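Side-chain contacts in substrate binding periplasmic protein (Ralstonia solanacearum, PDB 3LOP), which probably captures leucine or similar amino acids in the periplasm and hands them on for uptake: residues K131-L136 with E162-A167; K155-G160 with A199-A204. All coordinates share one frame; numbering follows the deposited sequence.

Contact 1: residues K131-L136 with E162-A167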
ATOM      1  N   LYS A 131      -1.458  16.644   0.629  1.00  7.24           N
ATOM      2  CA  LYS A 131      -2.285  16.944  -0.532  1.00  7.59           C
ATOM      3  C   LYS A 131      -3.784  16.966  -0.229  1.00  7.43           C
ATOM      4  O   LYS A 131      -4.474  17.920  -0.588  1.00  8.10           O
ATOM      5  CB  LYS A 131      -1.986  15.943  -1.652  1.00 10.75           C
ATOM      6  CG  LYS A 131      -2.176  16.505  -3.056  1.00 15.20           C
ATOM      7  CD  LYS A 131      -1.652  15.539  -4.108  1.00 17.66           C
ATOM      8  CE  LYS A 131      -1.780  16.113  -5.509  1.00 19.21           C
ATOM      9  NZ  LYS A 131      -1.004  17.372  -5.662  1.00 19.46           N
HETATM   10  N   MSE A 132      -4.284  15.930   0.439  1.00  6.78           N
HETATM   11  CA  MSE A 132      -5.710  15.852   0.760  1.00  6.99           C
HETATM   12  C   MSE A 132      -6.183  16.874   1.787  1.00  7.82           C
HETATM   13  O   MSE A 132      -7.227  17.501   1.608  1.00  6.87           O
HETATM   14  CB  MSE A 132      -6.076  14.454   1.265  1.00  7.87           C
HETATM   15  CG  MSE A 132      -6.104  13.383   0.195  1.00  8.29           C
HETATM   16 SE   MSE A 132      -6.753  11.697   0.891  1.00 16.38          SE
HETATM   17  CE  MSE A 132      -5.075  10.966   1.509  1.00  9.01           C
ATOM     18  N   ILE A 133      -5.430  17.028   2.869  1.00  7.22           N
ATOM     19  CA  ILE A 133      -5.816  17.970   3.908  1.00  7.18           C
ATOM     20  C   ILE A 133      -5.728  19.410   3.411  1.00  7.68           C
ATOM     21  O   ILE A 133      -6.617  20.217   3.677  1.00  8.13           O
ATOM     22  CB  ILE A 133      -4.946  17.785   5.178  1.00  7.42           C
ATOM     23  CG1 ILE A 133      -5.166  16.380   5.748  1.00  7.22           C
ATOM     24  CG2 ILE A 133      -5.309  18.831   6.224  1.00  7.98           C
ATOM     25  CD1 ILE A 133      -6.602  16.096   6.156  1.00  9.43           C
ATOM     26  N   THR A 134      -4.672  19.731   2.672  1.00  7.19           N
ATOM     27  CA  THR A 134      -4.528  21.087   2.155  1.00  8.26           C
ATOM     28  C   THR A 134      -5.680  21.411   1.207  1.00  7.92           C
ATOM     29  O   THR A 134      -6.152  22.547   1.159  1.00  8.07           O
ATOM     30  CB  THR A 134      -3.185  21.269   1.426  1.00  9.10           C
ATOM     31  OG1 THR A 134      -2.115  21.080   2.357  1.00 11.77           O
ATOM     32  CG2 THR A 134      -3.081  22.667   0.834  1.00 11.13           C
ATOM     33  N   ALA A 135      -6.135  20.409   0.459  1.00  6.63           N
ATOM     34  CA  ALA A 135      -7.249  20.604  -0.462  1.00  6.87           C
ATOM     35  C   ALA A 135      -8.505  20.962   0.331  1.00  7.55           C
ATOM     36  O   ALA A 135      -9.266  21.845  -0.068  1.00  8.81           O
ATOM     37  CB  ALA A 135      -7.483  19.340  -1.282  1.00  6.97           C
ATOM     38  N   LEU A 136      -8.714  20.280   1.455  1.00  6.75           N
ATOM     39  CA  LEU A 136      -9.878  20.540   2.302  1.00  8.22           C
ATOM     40  C   LEU A 136      -9.825  21.948   2.879  1.00  6.87           C
ATOM     41  O   LEU A 136     -10.808  22.688   2.831  1.00  6.66           O
ATOM     42  CB  LEU A 136      -9.945  19.535   3.457  1.00  9.13           C
ATOM     43  CG  LEU A 136     -10.356  18.087   3.167  1.00 12.37           C
ATOM     44  CD1 LEU A 136     -10.176  17.260   4.427  1.00 12.89           C
ATOM     45  CD2 LEU A 136     -11.797  18.032   2.701  1.00 13.96           C
ATOM     46  N   GLU A 162      -2.091  16.407  11.996  1.00  6.44           N
ATOM     47  CA  GLU A 162      -1.846  17.514  12.917  1.00  7.89           C
ATOM     48  C   GLU A 162      -0.801  18.467  12.347  1.00  8.03           C
ATOM     49  O   GLU A 162      -0.932  19.686  12.466  1.00  7.64           O
ATOM     50  CB  GLU A 162      -1.369  16.996  14.277  1.00 10.46           C
ATOM     51  CG  GLU A 162      -2.384  16.136  15.007  1.00 17.88           C
ATOM     52  CD  GLU A 162      -1.928  15.746  16.401  1.00 21.49           C
ATOM     53  OE1 GLU A 162      -0.774  15.289  16.546  1.00 25.19           O
ATOM     54  OE2 GLU A 162      -2.728  15.890  17.351  1.00 25.16           O
ATOM     55  N   ARG A 163       0.231  17.907  11.727  1.00  6.77           N
ATOM     56  CA  ARG A 163       1.301  18.714  11.149  1.00  7.68           C
ATOM     57  C   ARG A 163       0.779  19.605  10.028  1.00  7.63           C
ATOM     58  O   ARG A 163       1.064  20.803   9.990  1.00  8.82           O
ATOM     59  CB  ARG A 163       2.413  17.808  10.616  1.00  9.77           C
ATOM     60  CG  ARG A 163       3.604  18.558  10.033  1.00 15.10           C
ATOM     61  CD  ARG A 163       4.689  17.587   9.600  1.00 18.79           C
ATOM     62  NE  ARG A 163       5.114  16.740  10.710  1.00 22.78           N
ATOM     63  CZ  ARG A 163       5.950  15.713  10.595  1.00 25.08           C
ATOM     64  NH1 ARG A 163       6.459  15.397   9.412  1.00 25.87           N
ATOM     65  NH2 ARG A 163       6.272  14.996  11.664  1.00 25.36           N
ATOM     66  N   THR A 164       0.011  19.018   9.116  1.00  6.86           N
ATOM     67  CA  THR A 164      -0.539  19.771   7.999  1.00  7.65           C
ATOM     68  C   THR A 164      -1.501  20.847   8.494  1.00  7.58           C
ATOM     69  O   THR A 164      -1.450  21.989   8.043  1.00  7.22           O
ATOM     70  CB  THR A 164      -1.274  18.840   7.013  1.00  8.50           C
ATOM     71  OG1 THR A 164      -0.375  17.818   6.564  1.00 11.23           O
ATOM     72  CG2 THR A 164      -1.773  19.629   5.801  1.00  9.95           C
ATOM     73  N   LEU A 165      -2.367  20.493   9.436  1.00  6.07           N
ATOM     74  CA  LEU A 165      -3.324  21.463   9.954  1.00  6.61           C
ATOM     75  C   LEU A 165      -2.639  22.605  10.698  1.00  6.90           C
ATOM     76  O   LEU A 165      -3.077  23.755  10.617  1.00  6.99           O
ATOM     77  CB  LEU A 165      -4.346  20.775  10.863  1.00  6.93           C
ATOM     78  CG  LEU A 165      -5.358  19.878  10.142  1.00  5.73           C
ATOM     79  CD1 LEU A 165      -6.294  19.234  11.162  1.00  5.19           C
ATOM     80  CD2 LEU A 165      -6.151  20.707   9.133  1.00  5.78           C
ATOM     81  N   LYS A 166      -1.559  22.293  11.409  1.00  7.37           N
ATOM     82  CA  LYS A 166      -0.826  23.312  12.155  1.00  8.12           C
ATOM     83  C   LYS A 166      -0.291  24.380  11.204  1.00  8.83           C
ATOM     84  O   LYS A 166      -0.219  25.560  11.558  1.00  9.40           O
ATOM     85  CB  LYS A 166       0.337  22.677  12.925  1.00 10.09           C
ATOM     86  CG  LYS A 166       1.114  23.664  13.791  1.00 12.89           C
ATOM     87  CD  LYS A 166       2.261  22.977  14.512  1.00 17.54           C
ATOM     88  CE  LYS A 166       3.059  23.961  15.355  1.00 20.11           C
ATOM     89  NZ  LYS A 166       2.221  24.598  16.408  1.00 23.66           N
ATOM     90  N   ALA A 167       0.080  23.959  10.000  1.00  8.14           N
ATOM     91  CA  ALA A 167       0.604  24.874   8.990  1.00  8.55           C
ATOM     92  C   ALA A 167      -0.465  25.881   8.575  1.00  8.70           C
ATOM     93  O   ALA A 167      -0.164  26.901   7.952  1.00  8.90           O
ATOM     94  CB  ALA A 167       1.085  24.091   7.774  1.00  8.96           C
TER
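Thr164 faces helix 125-138 with its methyl group, and that methyl does most of the work on its side. CG2 lies anti to the backbone N, which swings it out over Ile133, where it comes 3.6 Å from Ile133 CG2 and 3.7 Å from Ile133 CB. The two beta-branched side chains meet at a slant, methyl against methyl, and their CA atoms stand 6.9 Å apart, the nearest backbone approach between 131-136 and 162-167. The same Thr164 methyl also takes the hydroxyl side of Thr134, with Thr134 OG1 3.8 Å from Thr164 CG2 and the side chains crossing at roughly a right angle. This is plain van der Waals contact: no hydrogen bond crosses here, and both hydroxyls have other partners. Thr164 OG1 bonds to Gly160 O of its own helix and to the carboxylate of Asp130, a polar link across the helix pair one turn before Thr134. Thr134 OG1 turns back to Asp130 O, so Asp130 serves one threonine with its side chain and the other with its backbone.

One residue on, the end of the Leu165 side chain comes nearer to helix 125-138 than its first bond suggests, and Leu165 CD2 reaches Ile133 CG2 at 3.6 Å, nearly at right angles to the isoleucine chain. Ile133 CG2 thus touches both the threonine methyl and the leucine branch, while Leu165 also touches Val137 a turn further along helix 125-138.

The axes of 131-136 and 162-166 come within 9.6 Å and cross at -37°, running broadly in the same direction. Such a pair, side by side on one face of a parallel sheet, is characteristic of the Rossmann-like alpha/beta lobes of periplasmic binding proteins; helix 152-166 is the beta-alpha-beta crossover from strand 144-149 to strand 174-178, with helix 125-138 beside it.

Contact 2: residues K155-G160 with A199-A204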
ATOM      1  N   LYS A 155      -0.694   6.409  14.522  1.00  8.57           N
ATOM      2  CA  LYS A 155       0.223   7.454  14.957  1.00 10.74           C
ATOM      3  C   LYS A 155       0.685   8.269  13.751  1.00 10.85           C
ATOM      4  O   LYS A 155       0.770   9.497  13.816  1.00 11.50           O
ATOM      5  CB  LYS A 155       1.428   6.832  15.661  1.00 13.38           C
ATOM      6  CG  LYS A 155       2.498   7.828  16.070  1.00 19.80           C
ATOM      7  CD  LYS A 155       3.696   7.114  16.679  1.00 23.31           C
ATOM      8  CE  LYS A 155       4.302   6.121  15.695  1.00 26.42           C
ATOM      9  NZ  LYS A 155       5.394   5.317  16.306  1.00 27.64           N
ATOM     10  N   GLU A 156       0.984   7.582  12.651  1.00 11.03           N
ATOM     11  CA  GLU A 156       1.410   8.251  11.423  1.00 11.59           C
ATOM     12  C   GLU A 156       0.307   9.189  10.936  1.00 11.25           C
ATOM     13  O   GLU A 156       0.565  10.329  10.546  1.00 11.39           O
ATOM     14  CB  GLU A 156       1.700   7.225  10.324  1.00 12.64           C
ATOM     15  CG  GLU A 156       2.992   6.445  10.490  1.00 16.87           C
ATOM     16  CD  GLU A 156       4.222   7.283  10.204  1.00 18.15           C
ATOM     17  OE1 GLU A 156       4.307   7.857   9.097  1.00 15.42           O
ATOM     18  OE2 GLU A 156       5.106   7.361  11.083  1.00 21.91           O
ATOM     19  N   ALA A 157      -0.927   8.695  10.961  1.00  9.05           N
ATOM     20  CA  ALA A 157      -2.076   9.472  10.512  1.00  7.33           C
ATOM     21  C   ALA A 157      -2.321  10.709  11.371  1.00  7.42           C
ATOM     22  O   ALA A 157      -2.443  11.816  10.850  1.00  7.15           O
ATOM     23  CB  ALA A 157      -3.323   8.593  10.495  1.00  7.94           C
ATOM     24  N   ILE A 158      -2.392  10.522  12.685  1.00  6.29           N
ATOM     25  CA  ILE A 158      -2.636  11.645  13.583  1.00  6.96           C
ATOM     26  C   ILE A 158      -1.521  12.680  13.511  1.00  6.30           C
ATOM     27  O   ILE A 158      -1.787  13.872  13.365  1.00  7.22           O
ATOM     28  CB  ILE A 158      -2.791  11.177  15.048  1.00  6.68           C
ATOM     29  CG1 ILE A 158      -4.074  10.358  15.205  1.00  7.49           C
ATOM     30  CG2 ILE A 158      -2.834  12.387  15.982  1.00  7.96           C
ATOM     31  CD1 ILE A 158      -5.353  11.149  14.961  1.00  9.05           C
ATOM     32  N   THR A 159      -0.279  12.226  13.617  1.00  7.26           N
ATOM     33  CA  THR A 159       0.863  13.128  13.560  1.00  8.63           C
ATOM     34  C   THR A 159       0.874  13.893  12.241  1.00  7.88           C
ATOM     35  O   THR A 159       1.097  15.105  12.219  1.00  7.58           O
ATOM     36  CB  THR A 159       2.186  12.355  13.695  1.00 10.05           C
ATOM     37  OG1 THR A 159       2.220  11.686  14.963  1.00 14.60           O
ATOM     38  CG2 THR A 159       3.373  13.306  13.595  1.00 13.81           C
ATOM     39  N   GLY A 160       0.625  13.177  11.149  1.00  7.65           N
ATOM     40  CA  GLY A 160       0.619  13.792   9.835  1.00  7.47           C
ATOM     41  C   GLY A 160      -0.470  14.829   9.651  1.00  7.79           C
ATOM     42  O   GLY A 160      -0.211  15.931   9.172  1.00  7.34           O
ATOM     43  N   ALA A 199     -15.421  16.874   7.768  1.00  4.30           N
ATOM     44  CA  ALA A 199     -14.704  15.833   7.051  1.00  3.84           C
ATOM     45  C   ALA A 199     -14.066  14.884   8.054  1.00  3.93           C
ATOM     46  O   ALA A 199     -13.709  15.283   9.161  1.00  4.95           O
ATOM     47  CB  ALA A 199     -13.621  16.459   6.160  1.00  4.86           C
ATOM     48  N   ILE A 200     -13.948  13.621   7.665  1.00  3.31           N
ATOM     49  CA  ILE A 200     -13.327  12.616   8.517  1.00  3.62           C
ATOM     50  C   ILE A 200     -12.277  11.890   7.696  1.00  3.53           C
ATOM     51  O   ILE A 200     -12.573  11.346   6.630  1.00  2.97           O
ATOM     52  CB  ILE A 200     -14.351  11.594   9.041  1.00  3.11           C
ATOM     53  CG1 ILE A 200     -15.314  12.279  10.014  1.00  4.87           C
ATOM     54  CG2 ILE A 200     -13.623  10.448   9.737  1.00  4.35           C
ATOM     55  CD1 ILE A 200     -16.470  11.396  10.461  1.00  5.65           C
ATOM     56  N   PHE A 201     -11.049  11.901   8.203  1.00  3.48           N
ATOM     57  CA  PHE A 201      -9.928  11.255   7.542  1.00  4.17           C
ATOM     58  C   PHE A 201      -9.742   9.864   8.135  1.00  4.55           C
ATOM     59  O   PHE A 201      -9.728   9.696   9.356  1.00  5.39           O
ATOM     60  CB  PHE A 201      -8.667  12.095   7.739  1.00  4.46           C
ATOM     61  CG  PHE A 201      -7.465  11.561   7.020  1.00  5.35           C
ATOM     62  CD1 PHE A 201      -6.657  10.594   7.607  1.00  7.42           C
ATOM     63  CD2 PHE A 201      -7.151  12.018   5.745  1.00  7.30           C
ATOM     64  CE1 PHE A 201      -5.550  10.085   6.932  1.00  7.95           C
ATOM     65  CE2 PHE A 201      -6.047  11.516   5.062  1.00  8.72           C
ATOM     66  CZ  PHE A 201      -5.246  10.548   5.657  1.00  8.43           C
ATOM     67  N   LEU A 202      -9.609   8.867   7.268  1.00  3.86           N
ATOM     68  CA  LEU A 202      -9.450   7.491   7.719  1.00  3.15           C
ATOM     69  C   LEU A 202      -8.009   6.991   7.685  1.00  3.72           C
ATOM     70  O   LEU A 202      -7.481   6.651   6.625  1.00  3.71           O
ATOM     71  CB  LEU A 202     -10.328   6.560   6.875  1.00  4.01           C
ATOM     72  CG  LEU A 202     -11.790   6.975   6.676  1.00  3.98           C
ATOM     73  CD1 LEU A 202     -12.474   5.968   5.761  1.00  5.99           C
ATOM     74  CD2 LEU A 202     -12.507   7.060   8.023  1.00  5.00           C
ATOM     75  N   GLY A 203      -7.378   6.964   8.855  1.00  3.21           N
ATOM     76  CA  GLY A 203      -6.018   6.461   8.963  1.00  4.20           C
ATOM     77  C   GLY A 203      -6.196   5.036   9.435  1.00  4.78           C
ATOM     78  O   GLY A 203      -5.860   4.687  10.570  1.00  4.01           O
ATOM     79  N   ALA A 204      -6.738   4.211   8.547  1.00  5.74           N
ATOM     80  CA  ALA A 204      -7.046   2.829   8.867  1.00  5.73           C
ATOM     81  C   ALA A 204      -6.805   1.866   7.719  1.00  5.49           C
ATOM     82  O   ALA A 204      -6.422   2.262   6.617  1.00  5.68           O
ATOM     83  CB  ALA A 204      -8.500   2.740   9.294  1.00  7.89           C
TER
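Ala157 and Gly203 make the close packing here: the CB of the alanine sits 3.8 Å from Gly203 CA, with the two CA atoms only 5.2 Å apart. Helix and strand come this near with the methyl of Ala157 packed straight onto the glycine backbone. Gly203 also centres an inverse gamma turn, in which Ala204 N makes a weak bond to Leu202 O as the strand ends.

The second apolar touch is looser. Phe201 CE1 lies 4.5 Å from Ala157 CB, which approaches the ring obliquely. With CG anti to the backbone N (chi1 -176°), the ring is directed toward the helix layer.

No hydrogen bond crosses between the two segments. Within the helix, Lys155 O accepts two bonds from Thr159, one from Thr159 N and one from Thr159 OG1, each 2.9 Å long, arriving from opposite faces of the carbonyl plane. The hydroxyl is tilted 33° out of that plane.

Around this junction, strand 199-203 runs between strands 144-149 and 224-227, with its backbone bonded to both. Helix 125-138 packs on the Phe201 ring beside helix 152-166, whereas Ile200 and Leu202 pack against helix 206-218 on the other face of the sheet.

In the fold
Contact 1 and contact 2 share helix 152-166: its later turns meet helix 125-138, and its earlier ones rest on strand 199-203. Their centres lie about 11 Å apart. The third side of this triangle is closed by direct packing of 131-136 on 199-204, where Met132 CE, a selenomethionine methyl, comes 3.7 Å from Phe201 CE2 and Leu136 CD1 lies 3.9 Å from Ala199 CB. The strand end in contact 2 leads to the ligand: Thr205, two residues on from Gly203, lines the pocket of the bound leucine. Helix 125-138 likewise begins at Tyr125, which belongs to both the leucine and magnesium sites.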